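Local coordinates for uncharacterized hypothetical protein (Parabacteroides merdae, PDB 4EI0) that is of unknown function but belongs to the DUF4466 family and is built largely of antiparallel beta-sheets, at residues Ile36-Ala41 with Phe127-Lys132; Thr66-Asn71 with Ala108-Tyr113; Lys85-Ser90 with Thr97-Thr102. All coordinates share one frame; numbering follows the deposited sequence. Where two conformers were deposited one is given.

Contact 1 (Ile36-Ala41 with Phe127-Lys132); sequences IEFAYA and FSFSVK
Phe38 and Tyr40 meet Phe127 and Phe129 in an aromatic cluster between the two sheets of a beta-sandwich. Strands 36-41 and 127-132 belong to opposite sheets. Their axes come within 8.8 Å at a crossing angle of -31°, as in face-to-face packing of twisted sheets. No hydrogen bond joins the two segments, which meet mainly through side chains.

The packing is tight along the inner faces. Phe38 presents its ring edge to the face of Phe127 in an edge-to-face pair, with centroids 4.8 Å apart. The tip of the Phe129 ring presses on the other end of Phe38, its CZ lying 3.6 Å from Phe38 CG and over one ring face. Phe38 thus touches both rings, Phe129 over a face near CG and Phe127 at its CZ end. Phe129 also serves Tyr40, for its CB sits over the Tyr40 ring in a CH-pi contact, 3.7 Å from the ring centroid. The two side chains slide past each other in opposite directions. Tyr40 has CG anti to the backbone N (chi1 -177°), which sends the ring across to the facing strand. Leu143 of strand 138-147 also touches Phe38, and Val56 of strand 51-58 touches Phe129.

These rings are buried, whereas the outward sides of both strands meet solvent. There Glu37 forms a salt bridge with Arg23, in the loop just after strand 17-22, and Lys132 is exposed.

The one hydroxyl that reaches across the interface belongs to Tyr40. It is hydrogen-bonded to Asn18. Tyr40 OH also lies against the backbone of Ser130, 3.1 Å from Ser130 C, and touches Val131 CG1 at 3.4 Å.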
loop_
_atom_site.group_PDB
_atom_site.type_symbol
_atom_site.label_atom_id
_atom_site.label_comp_id
_atom_site.label_asym_id
_atom_site.label_seq_id
_atom_site.Cartn_x
_atom_site.Cartn_y
_atom_site.Cartn_z
ATOM N N ILE B 36 11.168 -20.292 7.885
ATOM C CA ILE B 36 11.550 -19.026 8.516
ATOM C C ILE B 36 11.098 -17.960 7.501
ATOM O O ILE B 36 11.446 -18.003 6.299
ATOM C CB ILE B 36 13.055 -18.863 8.756
ATOM C CG1 ILE B 36 13.615 -20.107 9.418
ATOM C CG2 ILE B 36 13.348 -17.604 9.562
ATOM C CD1 ILE B 36 15.063 -19.983 9.826
ATOM N N GLU B 37 10.269 -17.058 7.987
ATOM C CA GLU B 37 9.616 -16.053 7.161
ATOM C C GLU B 37 10.201 -14.677 7.402
ATOM O O GLU B 37 10.387 -14.273 8.561
ATOM C CB GLU B 37 8.160 -15.995 7.515
ATOM C CG GLU B 37 7.366 -15.060 6.619
ATOM C CD GLU B 37 5.920 -14.944 7.035
ATOM O OE1 GLU B 37 5.409 -15.848 7.735
ATOM O OE2 GLU B 37 5.292 -13.948 6.657
ATOM N N PHE B 38 10.456 -13.965 6.311
ATOM C CA PHE B 38 11.079 -12.641 6.341
ATOM C C PHE B 38 10.190 -11.660 5.527
ATOM O O PHE B 38 9.522 -12.077 4.578
ATOM C CB PHE B 38 12.489 -12.687 5.743
ATOM C CG PHE B 38 13.488 -13.491 6.530
ATOM C CD1 PHE B 38 13.587 -14.848 6.356
ATOM C CD2 PHE B 38 14.293 -12.887 7.452
ATOM C CE1 PHE B 38 14.503 -15.584 7.084
ATOM C CE2 PHE B 38 15.203 -13.615 8.199
ATOM C CZ PHE B 38 15.311 -14.967 8.007
ATOM N N ALA B 39 10.186 -10.378 5.901
ATOM C CA ALA B 39 9.505 -9.326 5.147
ATOM C C ALA B 39 10.588 -8.363 4.676
ATOM O O ALA B 39 11.220 -7.708 5.501
ATOM C CB ALA B 39 8.474 -8.607 6.004
ATOM N N TYR B 40 10.846 -8.348 3.367
ATOM C CA TYR B 40 11.945 -7.586 2.761
ATOM C C TYR B 40 11.323 -6.355 2.083
ATOM O O TYR B 40 10.605 -6.504 1.101
ATOM C CB TYR B 40 12.671 -8.390 1.724
ATOM C CG TYR B 40 13.884 -7.728 1.071
ATOM C CD1 TYR B 40 14.797 -6.994 1.810
ATOM C CD2 TYR B 40 14.128 -7.876 -0.295
ATOM C CE1 TYR B 40 15.902 -6.393 1.211
ATOM C CE2 TYR B 40 15.252 -7.300 -0.903
ATOM C CZ TYR B 40 16.141 -6.566 -0.142
ATOM O OH TYR B 40 17.259 -5.994 -0.744
ATOM N N ALA B 41 11.625 -5.169 2.628
ATOM C CA ALA B 41 11.124 -3.873 2.152
ATOM C C ALA B 41 12.158 -3.188 1.299
ATOM O O ALA B 41 13.329 -3.110 1.687
ATOM C CB ALA B 41 10.781 -2.978 3.337
ATOM N N PHE B 127 21.484 -14.993 6.014
ATOM C CA PHE B 127 20.825 -14.564 4.800
ATOM C C PHE B 127 21.339 -13.205 4.306
ATOM O O PHE B 127 21.514 -12.270 5.090
ATOM C CB PHE B 127 19.340 -14.450 5.063
ATOM C CG PHE B 127 18.694 -15.732 5.461
ATOM C CD1 PHE B 127 18.220 -16.600 4.508
ATOM C CD2 PHE B 127 18.597 -16.082 6.792
ATOM C CE1 PHE B 127 17.664 -17.806 4.879
ATOM C CE2 PHE B 127 17.996 -17.282 7.180
ATOM C CZ PHE B 127 17.509 -18.126 6.213
ATOM N N SER B 128 21.544 -13.108 2.999
ATOM C CA SER B 128 21.870 -11.845 2.349
ATOM C C SER B 128 20.816 -11.489 1.315
ATOM O O SER B 128 20.677 -12.167 0.284
ATOM C CB SER B 128 23.259 -11.931 1.722
ATOM O OG SER B 128 23.548 -10.655 1.139
ATOM N N PHE B 129 20.037 -10.462 1.625
ATOM C CA PHE B 129 18.949 -9.974 0.737
ATOM C C PHE B 129 19.498 -8.828 -0.102
ATOM O O PHE B 129 20.325 -8.039 0.388
ATOM C CB PHE B 129 17.770 -9.410 1.525
ATOM C CG PHE B 129 17.038 -10.418 2.383
ATOM C CD1 PHE B 129 17.548 -10.825 3.592
ATOM C CD2 PHE B 129 15.864 -11.009 1.930
ATOM C CE1 PHE B 129 16.885 -11.751 4.364
ATOM C CE2 PHE B 129 15.206 -11.941 2.701
ATOM C CZ PHE B 129 15.714 -12.310 3.922
ATOM N N SER B 130 19.060 -8.730 -1.352
ATOM C CA SER B 130 19.512 -7.620 -2.216
ATOM C C SER B 130 18.466 -7.283 -3.245
ATOM O O SER B 130 17.525 -8.069 -3.499
ATOM C CB SER B 130 20.822 -7.965 -2.899
ATOM O OG SER B 130 20.701 -9.151 -3.654
ATOM N N VAL B 131 18.589 -6.079 -3.791
ATOM C CA VAL B 131 17.598 -5.465 -4.662
ATOM C C VAL B 131 18.312 -4.670 -5.776
ATOM O O VAL B 131 19.366 -4.099 -5.537
ATOM C CB VAL B 131 16.610 -4.540 -3.871
ATOM C CG1 VAL B 131 17.359 -3.480 -3.057
ATOM C CG2 VAL B 131 15.570 -3.904 -4.795
ATOM N N LYS B 132 17.724 -4.652 -6.964
ATOM C CA LYS B 132 18.147 -3.799 -8.077
ATOM C C LYS B 132 16.981 -2.893 -8.512
ATOM O O LYS B 132 15.854 -3.354 -8.568
ATOM C CB LYS B 132 18.550 -4.662 -9.287
ATOM C CG LYS B 132 19.779 -5.566 -9.075
ATOM C CD LYS B 132 20.090 -6.354 -10.367
ATOM C CE LYS B 132 20.831 -7.669 -10.182
ATOM N NZ LYS B 132 22.301 -7.644 -10.422
#

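Contact 2 (Thr66-Asn71 with Ala108-Tyr113); sequences TYFDPN and ATLRYY
Asp69 OD1 is gripped by two donors of Asn71. Asn71 ND2 comes to its syn lone pair at 2.9 Å. Asn71 N meets it on the anti side, 27° out of the carboxylate plane, and this bond makes an Asx turn. The other oxygen, Asp69 OD2, is hydrogen-bonded to Tyr73 OH. Arg111 points its guanidinium elsewhere, to a salt bridge with Asp81.

Across the strands Asp69 N bonds to Arg111 O at 2.9 Å. Beside it a water bridges the strands where direct pairing is interrupted. It accepts from Arg111 N and donates to Asp69 O, both at 2.8 Å; its bond to Asn71 O is doubtfully short. Further along, Tyr67 and Tyr113 form an antiparallel hydrogen-bonded pair, and Tyr113 N meets Tyr67 O at 2.9 Å, almost straight.

On one face of the sheet the Tyr67 and Tyr113 side chains lie side by side, pointing the same way. Tyr67 CG sits between the backbone N and the carbonyl carbon (chi1 77°), which places the ring beside Tyr113. The planes are near parallel but slid apart, with Tyr67 CE1 3.6 Å from Tyr113 CD2. Asp69 CB meets the edge of the Tyr113 ring. An alanine in place of Tyr67 would probably leave that flank of Tyr113 without its neighbour and the ring freer to turn.

On the other face the edge of Tyr112 turns toward the face of Phe68, centroids 5.5 Å apart. Phe68 CD1 also touches Leu110 CB at 3.9 Å. This face looks into the sandwich, where Val56 touches both rings. The arrangement is an antiparallel strand pair of a beta-sandwich sheet, interrupted by an Asx turn and a bridging water.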
loop_
_atom_site.group_PDB
_atom_site.type_symbol
_atom_site.label_atom_id
_atom_site.label_comp_id
_atom_site.label_asym_id
_atom_site.label_seq_id
_atom_site.Cartn_x
_atom_site.Cartn_y
_atom_site.Cartn_z
ATOM N N THR B 66 11.142 -23.222 -0.825
ATOM C CA THR B 66 11.759 -21.920 -0.499
ATOM C C THR B 66 11.433 -20.926 -1.669
ATOM O O THR B 66 11.622 -21.251 -2.842
ATOM C CB THR B 66 13.259 -22.081 -0.375
ATOM O OG1 THR B 66 13.516 -22.947 0.731
ATOM C CG2 THR B 66 13.976 -20.752 -0.175
ATOM N N TYR B 67 10.798 -19.811 -1.369
ATOM C CA TYR B 67 10.375 -18.888 -2.403
ATOM C C TYR B 67 10.130 -17.472 -1.864
ATOM O O TYR B 67 10.052 -17.270 -0.660
ATOM C CB TYR B 67 9.095 -19.406 -3.114
ATOM C CG TYR B 67 7.838 -19.234 -2.357
ATOM C CD1 TYR B 67 7.669 -19.818 -1.148
ATOM C CD2 TYR B 67 6.777 -18.479 -2.865
ATOM C CE1 TYR B 67 6.524 -19.658 -0.428
ATOM C CE2 TYR B 67 5.610 -18.321 -2.154
ATOM C CZ TYR B 67 5.497 -18.914 -0.934
ATOM O OH TYR B 67 4.378 -18.785 -0.175
ATOM N N PHE B 68 10.026 -16.514 -2.798
ATOM C CA PHE B 68 9.437 -15.207 -2.550
ATOM C C PHE B 68 8.014 -15.281 -3.037
ATOM O O PHE B 68 7.769 -15.657 -4.159
ATOM C CB PHE B 68 10.112 -14.148 -3.408
ATOM C CG PHE B 68 11.258 -13.444 -2.777
ATOM C CD1 PHE B 68 11.061 -12.584 -1.700
ATOM C CD2 PHE B 68 12.510 -13.502 -3.350
ATOM C CE1 PHE B 68 12.113 -11.855 -1.157
ATOM C CE2 PHE B 68 13.550 -12.796 -2.797
ATOM C CZ PHE B 68 13.347 -11.958 -1.714
ATOM N N ASP B 69 7.063 -14.888 -2.213
ATOM C CA ASP B 69 5.695 -14.734 -2.654
ATOM C C ASP B 69 5.751 -13.514 -3.609
ATOM O O ASP B 69 6.466 -12.552 -3.341
ATOM C CB ASP B 69 4.844 -14.571 -1.366
ATOM C CG ASP B 69 3.425 -14.074 -1.559
ATOM O OD1 ASP B 69 3.077 -13.445 -2.546
ATOM O OD2 ASP B 69 2.653 -14.221 -0.592
ATOM N N PRO B 70 5.062 -13.598 -4.751
ATOM C CA PRO B 70 5.178 -12.561 -5.756
ATOM C C PRO B 70 4.341 -11.306 -5.449
ATOM O O PRO B 70 4.307 -10.379 -6.292
ATOM C CB PRO B 70 4.689 -13.263 -7.047
ATOM C CG PRO B 70 3.689 -14.278 -6.547
ATOM C CD PRO B 70 4.176 -14.711 -5.195
ATOM N N ASN B 71 3.599 -11.278 -4.327
ATOM C CA ASN B 71 2.793 -10.113 -4.011
ATOM C C ASN B 71 3.536 -9.164 -3.117
ATOM O O ASN B 71 4.172 -9.589 -2.199
ATOM C CB ASN B 71 1.498 -10.479 -3.329
ATOM C CG ASN B 71 0.618 -11.319 -4.211
ATOM O OD1 ASN B 71 -0.095 -10.823 -5.074
ATOM N ND2 ASN B 71 0.642 -12.596 -3.971
ATOM N N ALA B 108 8.062 -1.665 -2.368
ATOM C CA ALA B 108 7.352 -2.947 -2.185
ATOM C C ALA B 108 7.909 -3.655 -0.958
ATOM O O ALA B 108 9.021 -3.400 -0.525
ATOM C CB ALA B 108 7.515 -3.835 -3.385
ATOM N N THR B 109 7.091 -4.532 -0.398
ATOM C CA THR B 109 7.521 -5.451 0.656
ATOM C C THR B 109 7.150 -6.854 0.289
ATOM O O THR B 109 5.982 -7.149 0.083
ATOM C CB THR B 109 6.862 -5.119 1.979
ATOM O OG1 THR B 109 7.199 -3.804 2.329
ATOM C CG2 THR B 109 7.327 -6.068 3.103
ATOM N N LEU B 110 8.154 -7.675 0.091
ATOM C CA LEU B 110 7.965 -9.033 -0.367
ATOM C C LEU B 110 8.293 -9.944 0.771
ATOM O O LEU B 110 9.213 -9.652 1.540
ATOM C CB LEU B 110 8.887 -9.375 -1.531
ATOM C CG LEU B 110 8.707 -8.626 -2.862
ATOM C CD1 LEU B 110 9.833 -9.064 -3.770
ATOM C CD2 LEU B 110 7.318 -8.897 -3.463
ATOM N N ARG B 111 7.514 -11.026 0.884
ATOM C CA ARG B 111 7.747 -12.074 1.885
ATOM C C ARG B 111 8.535 -13.207 1.309
ATOM O O ARG B 111 8.203 -13.729 0.235
ATOM C CB ARG B 111 6.427 -12.544 2.407
ATOM C CG ARG B 111 5.769 -11.448 3.224
ATOM C CD ARG B 111 4.382 -11.825 3.667
ATOM N NE ARG B 111 3.818 -10.686 4.350
ATOM C CZ ARG B 111 2.544 -10.554 4.649
ATOM N NH1 ARG B 111 1.678 -11.494 4.325
ATOM N NH2 ARG B 111 2.143 -9.454 5.242
ATOM N N TYR B 112 9.622 -13.563 1.993
ATOM C CA TYR B 112 10.466 -14.696 1.639
ATOM C C TYR B 112 10.296 -15.782 2.687
ATOM O O TYR B 112 10.298 -15.494 3.900
ATOM C CB TYR B 112 11.915 -14.252 1.582
ATOM C CG TYR B 112 12.980 -15.338 1.533
ATOM C CD1 TYR B 112 13.244 -16.044 0.375
ATOM C CD2 TYR B 112 13.778 -15.595 2.630
ATOM C CE1 TYR B 112 14.218 -17.018 0.325
ATOM C CE2 TYR B 112 14.744 -16.575 2.600
ATOM C CZ TYR B 112 14.969 -17.267 1.451
ATOM O OH TYR B 112 15.962 -18.197 1.407
ATOM N N TYR B 113 10.155 -17.004 2.200
ATOM C CA TYR B 113 9.952 -18.197 2.998
ATOM C C TYR B 113 11.106 -19.160 2.752
ATOM O O TYR B 113 11.300 -19.634 1.635
ATOM C CB TYR B 113 8.624 -18.834 2.604
ATOM C CG TYR B 113 7.450 -17.953 2.926
ATOM C CD1 TYR B 113 6.830 -18.011 4.164
ATOM C CD2 TYR B 113 6.953 -17.072 1.991
ATOM C CE1 TYR B 113 5.742 -17.217 4.455
ATOM C CE2 TYR B 113 5.872 -16.270 2.263
ATOM C CZ TYR B 113 5.275 -16.346 3.491
ATOM O OH TYR B 113 4.255 -15.525 3.735
HETATM O O HOH W 1 5.536 -11.368 -1.016
#

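Contact 3 (Lys85-Ser90 with Thr97-Thr102); sequences KVCSDS and TVIDFT
A single beta bridge, Cys87 with Phe101, ties the loop between strands 81-85 and 91-93 to the chain just past strand 96-100. Two backbone bonds hold it. Thr102 N donates to Val86 O at 2.9 Å, and Ser88 N to Asp100 O at 3.0 Å.

Cys87 packs on two side chains. Its SG lies over the centre of the Phe101 ring, 3.9 Å from the centroid and 13° off the normal, a sulfur-aromatic contact. Its CB presses on Ile99 CD1 at 3.4 Å, tighter than usual. Ile99 has CG1 anti to the backbone N (chi1 -167°), which brings CD1 against Cys87 CB. The Val86 and Phe101 side chains lie side by side, pointing the same way, with Val86 CG2 3.9 Å from Phe101 CE2.

Next to the bridge a water joins Ser88 OG, Asp89 O and Asp100 N. The backbones come close again at Ser90, whose CA is 3.3 Å from Val98 O.

At the Val86 end, Val84 of the second subunit packs on Val86. On the inner side Ile99 and Cys87 touch Leu110 of strand 107-115, while Ile99 also meets Phe68 of strand 67-75 and Ala54 of strand 51-58.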
loop_
_atom_site.group_PDB
_atom_site.type_symbol
_atom_site.label_atom_id
_atom_site.label_comp_id
_atom_site.label_asym_id
_atom_site.label_seq_id
_atom_site.Cartn_x
_atom_site.Cartn_y
_atom_site.Cartn_z
ATOM N N LYS B 85 -0.033 -8.101 -6.914
ATOM C CA LYS B 85 0.884 -9.095 -7.582
ATOM C C LYS B 85 1.804 -8.353 -8.538
ATOM O O LYS B 85 1.502 -8.146 -9.697
ATOM C CB LYS B 85 0.092 -10.206 -8.306
ATOM C CG LYS B 85 0.944 -11.317 -8.953
ATOM C CD LYS B 85 0.395 -12.724 -8.746
ATOM C CE LYS B 85 1.064 -13.759 -9.667
ATOM N NZ LYS B 85 0.125 -14.729 -10.313
ATOM N N VAL B 86 2.973 -7.986 -8.031
ATOM C CA VAL B 86 3.874 -7.092 -8.745
ATOM C C VAL B 86 5.051 -7.813 -9.373
ATOM O O VAL B 86 5.812 -7.219 -10.130
ATOM C CB VAL B 86 4.396 -5.968 -7.828
ATOM C CG1 VAL B 86 3.257 -5.016 -7.390
ATOM C CG2 VAL B 86 5.105 -6.549 -6.644
ATOM N N CYS B 87 5.196 -9.086 -9.077
ATOM C CA CYS B 87 6.309 -9.888 -9.572
ATOM C C CYS B 87 5.866 -11.102 -10.317
ATOM O O CYS B 87 4.730 -11.606 -10.148
ATOM C CB CYS B 87 7.175 -10.385 -8.416
ATOM S SG CYS B 87 8.024 -9.159 -7.429
ATOM N N SER B 88 6.773 -11.624 -11.135
ATOM C CA SER B 88 6.564 -12.965 -11.701
ATOM C C SER B 88 7.024 -13.979 -10.641
ATOM O O SER B 88 7.540 -13.594 -9.606
ATOM C CB SER B 88 7.331 -13.111 -12.998
ATOM O OG SER B 88 8.637 -12.571 -12.843
ATOM N N ASP B 89 6.839 -15.272 -10.880
ATOM C CA ASP B 89 7.188 -16.259 -9.854
ATOM C C ASP B 89 8.682 -16.242 -9.555
ATOM O O ASP B 89 9.499 -16.001 -10.441
ATOM C CB ASP B 89 6.769 -17.677 -10.246
ATOM C CG ASP B 89 5.237 -17.829 -10.408
ATOM O OD1 ASP B 89 4.506 -17.150 -9.684
ATOM O OD2 ASP B 89 4.782 -18.649 -11.242
ATOM N N SER B 90 9.035 -16.506 -8.299
ATOM C CA SER B 90 10.440 -16.632 -7.941
ATOM C C SER B 90 11.046 -17.908 -8.482
ATOM O O SER B 90 10.349 -18.885 -8.819
ATOM C CB SER B 90 10.655 -16.542 -6.421
ATOM O OG SER B 90 10.131 -17.600 -5.714
ATOM N N THR B 97 17.584 -17.366 -4.360
ATOM C CA THR B 97 16.218 -17.152 -4.803
ATOM C C THR B 97 16.153 -15.772 -5.467
ATOM O O THR B 97 16.572 -14.808 -4.869
ATOM C CB THR B 97 15.244 -17.204 -3.624
ATOM O OG1 THR B 97 15.292 -18.495 -3.010
ATOM C CG2 THR B 97 13.812 -16.835 -4.075
ATOM N N VAL B 98 15.642 -15.696 -6.689
ATOM C CA VAL B 98 15.525 -14.421 -7.388
ATOM C C VAL B 98 14.091 -14.242 -7.817
ATOM O O VAL B 98 13.379 -15.221 -8.131
ATOM C CB VAL B 98 16.471 -14.362 -8.600
ATOM C CG1 VAL B 98 16.032 -15.360 -9.667
ATOM C CG2 VAL B 98 16.576 -12.934 -9.127
ATOM N N ILE B 99 13.645 -12.996 -7.808
ATOM C CA ILE B 99 12.312 -12.672 -8.284
ATOM C C ILE B 99 12.388 -11.325 -9.048
ATOM O O ILE B 99 13.095 -10.415 -8.622
ATOM C CB ILE B 99 11.302 -12.610 -7.139
ATOM C CG1 ILE B 99 9.885 -12.587 -7.703
ATOM C CG2 ILE B 99 11.622 -11.399 -6.265
ATOM C CD1 ILE B 99 8.794 -12.812 -6.671
ATOM N N ASP B 100 11.660 -11.242 -10.158
ATOM C CA ASP B 100 11.644 -10.050 -11.031
ATOM C C ASP B 100 10.361 -9.296 -10.870
ATOM O O ASP B 100 9.280 -9.913 -10.875
ATOM C CB ASP B 100 11.719 -10.446 -12.502
ATOM C CG ASP B 100 13.101 -10.877 -12.928
ATOM O OD1 ASP B 100 14.067 -10.380 -12.363
ATOM O OD2 ASP B 100 13.217 -11.713 -13.831
ATOM N N PHE B 101 10.452 -7.964 -10.807
ATOM C CA PHE B 101 9.238 -7.173 -10.822
ATOM C C PHE B 101 8.727 -7.083 -12.267
ATOM O O PHE B 101 9.487 -6.842 -13.167
ATOM C CB PHE B 101 9.505 -5.791 -10.257
ATOM C CG PHE B 101 9.688 -5.773 -8.779
ATOM C CD1 PHE B 101 10.902 -6.064 -8.230
ATOM C CD2 PHE B 101 8.654 -5.395 -7.952
ATOM C CE1 PHE B 101 11.078 -6.048 -6.881
ATOM C CE2 PHE B 101 8.807 -5.406 -6.595
ATOM C CZ PHE B 101 10.017 -5.715 -6.051
ATOM N N THR B 102 7.441 -7.286 -12.484
ATOM C CA THR B 102 6.837 -7.094 -13.809
ATOM C C THR B 102 5.886 -5.909 -13.763
ATOM O O THR B 102 5.264 -5.624 -14.743
ATOM C CB THR B 102 6.088 -8.367 -14.260
ATOM O OG1 THR B 102 5.249 -8.794 -13.177
ATOM C CG2 THR B 102 7.121 -9.503 -14.573
HETATM O O HOH W 2 10.684 -13.694 -11.365
#

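How the contacts relate
The three contacts lie in one beta-sandwich, and no active site is known. Contacts 1 and 2 have centres about 8 Å apart, and both reach the sheet in which strands 35-43 and 107-115 are neighbours. Tyr40 N probably bonds to Leu110 O at 2.8 Å, and Phe38 N to Tyr112 O at 2.9 Å. Contacts 2 and 3 also have centres about 8 Å apart. Phe68 N is joined to Ser90 OG at 3.1 Å and Cys87 N to Pro70 O at 3.2 Å, both probable hydrogen bonds. Contacts 1 and 3 do not touch; their centres are about 13 Å apart. Contact 2 thus lies as the link between the other two.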